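FERM, ARHGEF and pleckstrin domain-containing protein 2 (Mus musculus, PDB 6D2K) activates RAC1 as a guanine nucleotide exchange factor and takes part in semaphorin responses, actin remodelling and integrin regulation, the piece described here being its FERM domain. Local coordinates at residues E52-N55 and V56-W60; K271-W274 and K275-E279; T172-T175 and P176-D180; D166-Q169 and R170-G173. One frame throughout, in Å; residues are numbered along the deposited sequence.

Contact 1 (E52-N55 and V56-W60); sequences EFKN and VQSYW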
loop_
_atom_site.group_PDB
_atom_site.type_symbol
_atom_site.label_atom_id
_atom_site.label_comp_id
_atom_site.label_asym_id
_atom_site.label_seq_id
_atom_site.Cartn_x
_atom_site.Cartn_y
_atom_site.Cartn_z
ATOM N N GLU A 52 1.415 -9.464 0.620
ATOM C CA GLU A 52 0.078 -9.539 0.062
ATOM C C GLU A 52 0.071 -10.471 -1.137
ATOM O O GLU A 52 1.097 -10.690 -1.784
ATOM C CB GLU A 52 -0.435 -8.148 -0.333
ATOM C CG GLU A 52 0.500 -7.348 -1.250
ATOM C CD GLU A 52 -0.045 -5.973 -1.603
ATOM O OE1 GLU A 52 0.586 -5.268 -2.426
ATOM O OE2 GLU A 52 -1.101 -5.595 -1.064
ATOM N N PHE A 53 -1.099 -11.033 -1.415
ATOM C CA PHE A 53 -1.272 -11.872 -2.586
ATOM C C PHE A 53 -2.588 -11.528 -3.270
ATOM O O PHE A 53 -3.496 -10.969 -2.658
ATOM C CB PHE A 53 -1.194 -13.361 -2.228
ATOM C CG PHE A 53 -2.173 -13.792 -1.173
ATOM C CD1 PHE A 53 -3.376 -14.383 -1.520
ATOM C CD2 PHE A 53 -1.873 -13.631 0.166
ATOM C CE1 PHE A 53 -4.269 -14.783 -0.550
ATOM C CE2 PHE A 53 -2.759 -14.023 1.143
ATOM C CZ PHE A 53 -3.956 -14.604 0.790
ATOM N N LYS A 54 -2.674 -11.836 -4.555
ATOM C CA LYS A 54 -3.849 -11.494 -5.338
ATOM C C LYS A 54 -4.759 -12.710 -5.393
ATOM O O LYS A 54 -4.323 -13.800 -5.741
ATOM C CB LYS A 54 -3.421 -11.071 -6.745
ATOM C CG LYS A 54 -4.282 -9.992 -7.376
ATOM C CD LYS A 54 -3.668 -9.516 -8.691
ATOM C CE LYS A 54 -4.463 -8.369 -9.296
ATOM N NZ LYS A 54 -3.877 -7.902 -10.583
ATOM N N ASN A 55 -6.022 -12.532 -5.028
ATOM C CA ASN A 55 -6.963 -13.645 -5.039
ATOM C C ASN A 55 -7.578 -13.847 -6.418
ATOM O O ASN A 55 -7.299 -13.087 -7.347
ATOM C CB ASN A 55 -8.048 -13.449 -3.978
ATOM C CG ASN A 55 -8.862 -12.194 -4.201
ATOM O OD1 ASN A 55 -8.919 -11.656 -5.306
ATOM N ND2 ASN A 55 -9.502 -11.720 -3.143
ATOM N N VAL A 56 -8.402 -14.883 -6.554
ATOM C CA VAL A 56 -9.061 -15.172 -7.823
ATOM C C VAL A 56 -9.916 -13.989 -8.269
ATOM O O VAL A 56 -10.015 -13.696 -9.462
ATOM C CB VAL A 56 -9.926 -16.452 -7.741
ATOM C CG1 VAL A 56 -10.298 -16.756 -6.297
ATOM C CG2 VAL A 56 -11.168 -16.320 -8.614
ATOM N N GLN A 57 -10.515 -13.303 -7.301
ATOM C CA GLN A 57 -11.318 -12.122 -7.594
ATOM C C GLN A 57 -10.423 -10.944 -7.970
ATOM O O GLN A 57 -10.899 -9.835 -8.202
ATOM C CB GLN A 57 -12.219 -11.766 -6.410
ATOM C CG GLN A 57 -13.203 -12.867 -6.021
ATOM C CD GLN A 57 -12.796 -13.611 -4.758
ATOM O OE1 GLN A 57 -11.711 -14.191 -4.683
ATOM N NE2 GLN A 57 -13.675 -13.605 -3.759
ATOM N N SER A 58 -9.120 -11.200 -8.012
ATOM C CA SER A 58 -8.149 -10.245 -8.534
ATOM C C SER A 58 -7.826 -9.083 -7.589
ATOM O O SER A 58 -7.099 -8.163 -7.971
ATOM C CB SER A 58 -8.601 -9.712 -9.899
ATOM O OG SER A 58 -7.548 -9.783 -10.846
ATOM N N TYR A 59 -8.348 -9.113 -6.366
ATOM C CA TYR A 59 -7.980 -8.072 -5.403
ATOM C C TYR A 59 -6.901 -8.524 -4.411
ATOM O O TYR A 59 -6.730 -9.710 -4.157
ATOM C CB TYR A 59 -9.203 -7.434 -4.715
ATOM C CG TYR A 59 -10.073 -8.334 -3.853
ATOM C CD1 TYR A 59 -9.688 -8.682 -2.564
ATOM C CD2 TYR A 59 -11.311 -8.782 -4.307
ATOM C CE1 TYR A 59 -10.494 -9.485 -1.760
ATOM C CE2 TYR A 59 -12.124 -9.587 -3.513
ATOM C CZ TYR A 59 -11.710 -9.934 -2.240
ATOM O OH TYR A 59 -12.505 -10.734 -1.443
ATOM N N TRP A 60 -6.143 -7.568 -3.885
ATOM C CA TRP A 60 -5.028 -7.897 -3.005
ATOM C C TRP A 60 -5.491 -8.160 -1.579
ATOM O O TRP A 60 -6.322 -7.432 -1.035
ATOM C CB TRP A 60 -3.991 -6.775 -3.016
ATOM C CG TRP A 60 -3.295 -6.639 -4.327
ATOM C CD1 TRP A 60 -3.599 -5.766 -5.334
ATOM C CD2 TRP A 60 -2.177 -7.404 -4.782
ATOM N NE1 TRP A 60 -2.733 -5.940 -6.388
ATOM C CE2 TRP A 60 -1.856 -6.945 -6.078
ATOM C CE3 TRP A 60 -1.419 -8.438 -4.226
ATOM C CZ2 TRP A 60 -0.808 -7.480 -6.818
ATOM C CZ3 TRP A 60 -0.383 -8.968 -4.960
ATOM C CH2 TRP A 60 -0.084 -8.487 -6.248
#
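E52 meets the indole of W60, CG lying 3.7 Å from W60 CE3. Its carboxylate lies over one ring face, toward the rim, the planes 26° apart, and OE1 reaches a salt bridge with R82, which also makes a cation-pi contact with W60. At F53 the backbone does the touching: its carbonyl O takes a CA-H...O contact from W60 CA. K54 and W60 form an antiparallel non-hydrogen-bonded pair, both side chains on the same face of the sheet. The lysine chain crosses the indole face opposite E52, with CB 4.1 Å from the centroid of the six-membered W60 ring, while CE goes on to S58 O at 3.0 Å. N55 begins a type I beta turn that ends at S58. Its backbone N gives a nearly straight bond to Y59 O (3.0 Å, 173°), and its O receives S58 N. With CG between backbone N and carbonyl carbon (chi1 61°), the amide folds back so that OD1 accepts Y59 N at 2.8 Å, from above the amide plane. N55 thus closes the hairpin with three bonds, while W60 has apolar K54 methylenes in CH-pi contact on one face and the R82-paired carboxylate on the other.

Contact 2 (K271-W274 and K275-E279); sequences KNFW and KICVE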
loop_
_atom_site.group_PDB
_atom_site.type_symbol
_atom_site.label_atom_id
_atom_site.label_comp_id
_atom_site.label_asym_id
_atom_site.label_seq_id
_atom_site.Cartn_x
_atom_site.Cartn_y
_atom_site.Cartn_z
ATOM N N LYS A 271 -15.373 -7.988 5.111
ATOM C CA LYS A 271 -14.539 -8.457 6.216
ATOM C C LYS A 271 -13.108 -7.940 6.084
ATOM O O LYS A 271 -12.504 -7.499 7.065
ATOM C CB LYS A 271 -14.528 -9.984 6.232
ATOM C CG LYS A 271 -13.676 -10.600 7.333
ATOM C CD LYS A 271 -13.940 -12.100 7.391
ATOM C CE LYS A 271 -13.177 -12.785 8.510
ATOM N NZ LYS A 271 -13.603 -14.222 8.606
ATOM N N ASN A 272 -12.574 -8.018 4.876
ATOM C CA ASN A 272 -11.219 -7.549 4.638
ATOM C C ASN A 272 -11.065 -6.055 4.878
ATOM O O ASN A 272 -10.044 -5.627 5.399
ATOM C CB ASN A 272 -10.777 -7.910 3.229
ATOM C CG ASN A 272 -10.501 -9.382 3.078
ATOM O OD1 ASN A 272 -10.276 -10.086 4.065
ATOM N ND2 ASN A 272 -10.502 -9.862 1.837
ATOM N N PHE A 273 -12.054 -5.259 4.483
ATOM C CA PHE A 273 -11.992 -3.824 4.765
ATOM C C PHE A 273 -12.101 -3.552 6.262
ATOM O O PHE A 273 -11.376 -2.715 6.809
ATOM C CB PHE A 273 -13.059 -3.029 4.006
ATOM C CG PHE A 273 -12.933 -1.538 4.202
ATOM C CD1 PHE A 273 -11.790 -0.877 3.799
ATOM C CD2 PHE A 273 -13.937 -0.809 4.804
ATOM C CE1 PHE A 273 -11.652 0.499 3.998
ATOM C CE2 PHE A 273 -13.807 0.563 4.992
ATOM C CZ PHE A 273 -12.657 1.213 4.589
ATOM N N TRP A 274 -13.016 -4.245 6.929
ATOM C CA TRP A 274 -13.108 -4.133 8.372
ATOM C C TRP A 274 -11.765 -4.433 9.035
ATOM O O TRP A 274 -11.322 -3.703 9.923
ATOM C CB TRP A 274 -14.198 -5.089 8.900
ATOM C CG TRP A 274 -14.283 -5.140 10.387
ATOM C CD1 TRP A 274 -14.924 -4.252 11.220
ATOM C CD2 TRP A 274 -13.725 -6.146 11.233
ATOM N NE1 TRP A 274 -14.774 -4.646 12.531
ATOM C CE2 TRP A 274 -14.048 -5.804 12.566
ATOM C CE3 TRP A 274 -12.989 -7.308 10.996
ATOM C CZ2 TRP A 274 -13.652 -6.572 13.650
ATOM C CZ3 TRP A 274 -12.592 -8.070 12.079
ATOM C CH2 TRP A 274 -12.938 -7.704 13.390
ATOM N N LYS A 275 -11.121 -5.512 8.608
ATOM C CA LYS A 275 -9.850 -5.922 9.214
ATOM C C LYS A 275 -8.789 -4.830 9.083
ATOM O O LYS A 275 -8.108 -4.512 10.053
ATOM C CB LYS A 275 -9.315 -7.217 8.588
ATOM C CG LYS A 275 -10.074 -8.512 8.960
ATOM C CD LYS A 275 -9.357 -9.737 8.383
ATOM C CE LYS A 275 -10.003 -11.032 8.868
ATOM N NZ LYS A 275 -9.356 -12.234 8.272
ATOM N N ILE A 276 -8.645 -4.258 7.890
ATOM C CA ILE A 276 -7.596 -3.251 7.696
ATOM C C ILE A 276 -7.926 -1.982 8.472
ATOM O O ILE A 276 -7.020 -1.299 8.965
ATOM C CB ILE A 276 -7.292 -2.965 6.201
ATOM C CG1 ILE A 276 -6.011 -2.110 6.061
ATOM C CG2 ILE A 276 -8.433 -2.237 5.543
ATOM C CD1 ILE A 276 -4.755 -2.781 6.580
ATOM N N CYS A 277 -9.212 -1.666 8.616
ATOM C CA CYS A 277 -9.585 -0.500 9.427
ATOM C C CYS A 277 -9.239 -0.709 10.895
ATOM O O CYS A 277 -8.675 0.174 11.539
ATOM C CB CYS A 277 -11.066 -0.169 9.309
ATOM S SG CYS A 277 -11.571 0.528 7.745
ATOM N N VAL A 278 -9.599 -1.866 11.435
ATOM C CA VAL A 278 -9.271 -2.153 12.820
ATOM C C VAL A 278 -7.755 -2.121 13.023
ATOM O O VAL A 278 -7.261 -1.565 14.003
ATOM C CB VAL A 278 -9.846 -3.500 13.261
ATOM C CG1 VAL A 278 -9.287 -3.878 14.626
ATOM C CG2 VAL A 278 -11.373 -3.419 13.291
ATOM N N GLU A 279 -7.008 -2.698 12.089
ATOM C CA GLU A 279 -5.554 -2.679 12.202
ATOM C C GLU A 279 -4.962 -1.263 12.150
ATOM O O GLU A 279 -4.038 -0.961 12.903
ATOM C CB GLU A 279 -4.922 -3.607 11.169
ATOM C CG GLU A 279 -5.214 -5.077 11.473
ATOM C CD GLU A 279 -4.613 -6.022 10.462
ATOM O OE1 GLU A 279 -4.193 -5.565 9.382
ATOM O OE2 GLU A 279 -4.573 -7.230 10.750
#
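Two turns of helix 267-284, the C-terminal helix of the PH-like lobe, stack residue i on residue i+4. Regular backbone bonds run from K275 N to K271 O and on to V278 N and W274 O, the last at 2.9 Å and 171°. On the buried side C277 SG sits over one face of the F273 ring, off centre, 3.6 Å from the ring centroid: a cysteine sulfur-aromatic contact. CG of F273, anti to N (chi1 -175°), swings the ring to where the sulfur covers that face; the ring also meets F244 edge-to-face, and its CD1 touches I276 CG2 at 4.0 Å. W274 points elsewhere round the helix. V278 CG2 lies over its five-membered ring, 3.9 Å from the centroid and 22° off the normal, in a CH-pi contact, while W274 NE1 bonds to L237 O. At the outer side the extended chains of K271 and K275 touch through their CE atoms, 3.6 Å apart. The two ammonium groups remain close, NZ to NZ 4.7 Å, a repulsion probably eased by the K275 NZ salt bridge. Aromatic residues facing the sheet, with K275 reaching across to E64 of the N-terminal lobe, suit the C-terminal helix that closes the PH-like fold.

Contact 3 (T172-T175 and P176-D180); sequences TGQT and PAESD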
loop_
_atom_site.group_PDB
_atom_site.type_symbol
_atom_site.label_atom_id
_atom_site.label_comp_id
_atom_site.label_asym_id
_atom_site.label_seq_id
_atom_site.Cartn_x
_atom_site.Cartn_y
_atom_site.Cartn_z
ATOM N N THR A 172 21.143 17.726 -9.878
ATOM C CA THR A 172 22.581 17.509 -9.929
ATOM C C THR A 172 23.206 17.282 -8.559
ATOM O O THR A 172 23.037 18.082 -7.646
ATOM C CB THR A 172 23.260 18.718 -10.586
ATOM O OG1 THR A 172 22.690 18.912 -11.883
ATOM C CG2 THR A 172 24.749 18.470 -10.729
ATOM N N GLY A 173 23.935 16.179 -8.423
ATOM C CA GLY A 173 24.652 15.886 -7.195
ATOM C C GLY A 173 23.885 15.322 -6.011
ATOM O O GLY A 173 24.477 15.005 -4.981
ATOM N N GLN A 174 22.565 15.201 -6.128
ATOM C CA GLN A 174 21.783 14.677 -5.006
ATOM C C GLN A 174 21.969 13.169 -4.791
ATOM O O GLN A 174 22.039 12.402 -5.737
ATOM C CB GLN A 174 20.296 15.049 -5.145
ATOM C CG GLN A 174 20.063 16.525 -4.800
ATOM C CD GLN A 174 18.647 16.998 -5.065
ATOM O OE1 GLN A 174 17.678 16.241 -4.926
ATOM N NE2 GLN A 174 18.517 18.279 -5.425
ATOM N N THR A 175 22.063 12.774 -3.530
ATOM C CA THR A 175 22.343 11.388 -3.196
ATOM C C THR A 175 21.056 10.563 -3.288
ATOM O O THR A 175 19.964 11.114 -3.365
ATOM C CB THR A 175 22.894 11.267 -1.777
ATOM O OG1 THR A 175 21.885 11.647 -0.833
ATOM C CG2 THR A 175 24.137 12.186 -1.580
ATOM N N PRO A 176 21.180 9.232 -3.262
ATOM C CA PRO A 176 19.960 8.422 -3.239
ATOM C C PRO A 176 19.100 8.721 -2.009
ATOM O O PRO A 176 17.881 8.780 -2.158
ATOM C CB PRO A 176 20.500 6.993 -3.218
ATOM C CG PRO A 176 21.834 7.105 -3.960
ATOM C CD PRO A 176 22.388 8.403 -3.408
ATOM N N ALA A 177 19.696 8.916 -0.834
ATOM C CA ALA A 177 18.904 9.209 0.373
ATOM C C ALA A 177 18.162 10.532 0.242
ATOM O O ALA A 177 17.017 10.656 0.680
ATOM C CB ALA A 177 19.796 9.240 1.611
ATOM N N GLU A 178 18.829 11.529 -0.328
ATOM C CA GLU A 178 18.192 12.833 -0.520
ATOM C C GLU A 178 17.034 12.714 -1.483
ATOM O O GLU A 178 15.984 13.334 -1.281
ATOM C CB GLU A 178 19.194 13.857 -1.069
ATOM C CG GLU A 178 20.291 14.237 -0.104
ATOM C CD GLU A 178 21.346 15.123 -0.740
ATOM O OE1 GLU A 178 21.881 16.016 -0.042
ATOM O OE2 GLU A 178 21.663 14.933 -1.923
ATOM N N SER A 179 17.244 11.917 -2.530
ATOM C CA SER A 179 16.240 11.706 -3.565
ATOM C C SER A 179 15.026 10.981 -3.010
ATOM O O SER A 179 13.909 11.371 -3.299
ATOM C CB SER A 179 16.830 10.929 -4.745
ATOM O OG SER A 179 17.978 11.600 -5.244
ATOM N N ASP A 180 15.251 9.945 -2.204
ATOM C CA ASP A 180 14.147 9.233 -1.566
ATOM C C ASP A 180 13.382 10.207 -0.678
ATOM O O ASP A 180 12.157 10.191 -0.643
ATOM C CB ASP A 180 14.665 8.102 -0.680
ATOM C CG ASP A 180 15.251 6.943 -1.462
ATOM O OD1 ASP A 180 15.898 6.098 -0.821
ATOM O OD2 ASP A 180 15.092 6.875 -2.697
#
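T175 and E178 grip each other at the start of helix 176-187, and the bonds crowd about the threonine. T175 OG1 accepts E178 N at 3.1 Å with an angle of 161° at the hydrogen; it can do so because OG1 stands between the backbone N and the carbonyl carbon (chi1 66°), turned to the first turn of the helix. In return E178 OE2 accepts T175 N at 2.7 Å, on the anti side of the carboxylate and 26° out of its plane. The glutamate chain, extended beyond CG, runs back past the hydroxyl, CG coming within 3.1 Å of T175 OG1. These reciprocal bonds make a capping box, with T175 as N-cap: two N-H groups at the helix start, which no preceding turn of helix could serve, obtain side-chain acceptors. The carboxylate also lies where the helix dipole would favour a negative charge. T175 O is held twice, by S179 N at 3.0 Å and by S179 OG at 2.8 Å, the two donors arriving from opposite faces of the carbonyl plane. S179 itself is buried against Q133 and S134 of helix 121-136. P176 follows the cap directly, its CD pressed to 3.3 Å from T175 CB, a tight carbon pair.

The side toward G173 is looser. Q174 meets E178 OE2 through carbon, CA at 3.1 Å and CB at 3.5 Å, and the backbone O of Q174 accepts a hydrogen bond from the Q133 side chain. E178 and P176 are exposed at the surface, and G173, in a positive-phi conformation, hydrogen-bonds through its N to D138.

Contact 4 (D166-Q169 and R170-G173); sequences DFHQ and RHTG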
loop_
_atom_site.group_PDB
_atom_site.type_symbol
_atom_site.label_atom_id
_atom_site.label_comp_id
_atom_site.label_asym_id
_atom_site.label_seq_id
_atom_site.Cartn_x
_atom_site.Cartn_y
_atom_site.Cartn_z
ATOM N N ASP A 166 13.608 17.377 -17.907
ATOM C CA ASP A 166 13.732 18.757 -17.454
ATOM C C ASP A 166 13.908 18.862 -15.936
ATOM O O ASP A 166 14.797 19.562 -15.447
ATOM C CB ASP A 166 12.495 19.536 -17.922
ATOM C CG ASP A 166 12.468 20.976 -17.428
ATOM O OD1 ASP A 166 11.594 21.738 -17.898
ATOM O OD2 ASP A 166 13.292 21.352 -16.571
ATOM N N PHE A 167 13.068 18.163 -15.184
ATOM C CA PHE A 167 13.175 18.174 -13.729
ATOM C C PHE A 167 14.454 17.466 -13.254
ATOM O O PHE A 167 15.099 17.915 -12.308
ATOM C CB PHE A 167 11.953 17.503 -13.072
ATOM C CG PHE A 167 10.701 18.344 -13.071
ATOM C CD1 PHE A 167 10.688 19.596 -12.489
ATOM C CD2 PHE A 167 9.517 17.842 -13.592
ATOM C CE1 PHE A 167 9.540 20.371 -12.480
ATOM C CE2 PHE A 167 8.362 18.598 -13.582
ATOM C CZ PHE A 167 8.371 19.868 -13.017
ATOM N N HIS A 168 14.792 16.340 -13.879
ATOM C CA HIS A 168 15.966 15.583 -13.461
ATOM C C HIS A 168 17.236 16.429 -13.539
ATOM O O HIS A 168 18.114 16.312 -12.687
ATOM C CB HIS A 168 16.118 14.319 -14.301
ATOM C CG HIS A 168 17.163 13.375 -13.789
ATOM N ND1 HIS A 168 17.684 12.360 -14.560
ATOM C CD2 HIS A 168 17.786 13.296 -12.590
ATOM C CE1 HIS A 168 18.572 11.685 -13.852
ATOM N NE2 HIS A 168 18.663 12.240 -12.657
ATOM N N GLN A 169 17.318 17.295 -14.547
ATOM C CA GLN A 169 18.486 18.163 -14.704
ATOM C C GLN A 169 18.702 19.057 -13.487
ATOM O O GLN A 169 19.818 19.531 -13.248
ATOM C CB GLN A 169 18.351 19.029 -15.959
ATOM C CG GLN A 169 18.410 18.257 -17.242
ATOM C CD GLN A 169 18.068 19.111 -18.445
ATOM O OE1 GLN A 169 18.730 20.116 -18.717
ATOM N NE2 GLN A 169 17.037 18.710 -19.181
ATOM N N ARG A 170 17.646 19.284 -12.712
ATOM C CA ARG A 170 17.728 20.150 -11.541
ATOM C C ARG A 170 18.338 19.464 -10.320
ATOM O O ARG A 170 18.626 20.124 -9.327
ATOM C CB ARG A 170 16.337 20.664 -11.147
ATOM C CG ARG A 170 15.545 21.262 -12.287
ATOM C CD ARG A 170 14.174 21.725 -11.810
ATOM N NE ARG A 170 13.437 22.341 -12.903
ATOM C CZ ARG A 170 12.302 23.017 -12.751
ATOM N NH1 ARG A 170 11.771 23.167 -11.546
ATOM N NH2 ARG A 170 11.705 23.543 -13.809
ATOM N N HIS A 171 18.502 18.140 -10.374
ATOM C CA HIS A 171 18.860 17.386 -9.172
ATOM C C HIS A 171 20.328 17.022 -9.097
ATOM O O HIS A 171 20.697 16.127 -8.339
ATOM C CB HIS A 171 18.058 16.087 -9.084
ATOM C CG HIS A 171 16.582 16.278 -9.228
ATOM N ND1 HIS A 171 15.928 17.415 -8.805
ATOM C CD2 HIS A 171 15.628 15.454 -9.729
ATOM C CE1 HIS A 171 14.635 17.294 -9.051
ATOM N NE2 HIS A 171 14.424 16.111 -9.607
ATOM N N THR A 172 21.143 17.726 -9.878
ATOM C CA THR A 172 22.581 17.509 -9.929
ATOM C C THR A 172 23.206 17.282 -8.559
ATOM O O THR A 172 23.037 18.082 -7.646
ATOM C CB THR A 172 23.260 18.718 -10.586
ATOM O OG1 THR A 172 22.690 18.912 -11.883
ATOM C CG2 THR A 172 24.749 18.470 -10.729
ATOM N N GLY A 173 23.935 16.179 -8.423
ATOM C CA GLY A 173 24.652 15.886 -7.195
ATOM C C GLY A 173 23.885 15.322 -6.011
ATOM O O GLY A 173 24.477 15.005 -4.981
HETATM O O HOH W 1 15.476 22.364 -15.620
#
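R170 lays its guanidinium beside the F167 ring as the chain leaves helix 161-168. F167 CD1 stands 3.7 Å above the centre of the guanidinium plane, but the two planes are 70° apart, so the ring presents its rim to the cation rather than stacking on it. CG anti to the carbonyl carbon (chi1 -50°) sends the extended arginine chain back along the helix toward D166. There D166 OD2 lies near the guanidinium plane, 3.8 Å from R170 NE, a long salt bridge. A water spans the same gap, donating to D166 OD2 at 2.6 Å and accepting a weak bond from R170 NE. The backbone turns as well: R170 N bonds to F167 O at 2.9 Å, well out of the carbonyl plane. H171 N repeats this i to i-3 step to H168 O at 3.0 Å. The H171 ring lies with one face under F167 O, which stands 3.3 Å above its plane. That ring stacks on H130, and its NE2 is hydrogen-bonded to S129. H168 bonds through ND1 to D144; its side chain meets that of H171 only loosely, CD2 to CD2 4.2 Å, the two crossing at about a right angle. T172 brings OG1 to 3.2 Å from Q169 O. Successive i to i-3 bonds are typical of the 3-10-like turn with which many alpha helices finish, here before the loop to helix 176-187 in the helical central lobe.

Along the chain the order is contact 1, contact 4, contact 3, contact 2, spread over the three lobes of the FERM domain. Contact 1 forms the turn of an edge hairpin in the ubiquitin-like lobe's mixed sheet, and contact 2 lies on the last helix of the PH-like lobe. Their centres are about 16 Å apart, yet Y59 CE1 packs 3.6 Å from N272 ND2, part of the join between these lobes. Contacts 3 and 4, centres about 10 Å apart, share T172 and G173 and link helices 161-168 and 176-187. Their centres lie about 35 to 41 Å from those of the other two, so this helix-helix link in the central lobe is far from where the other lobes meet.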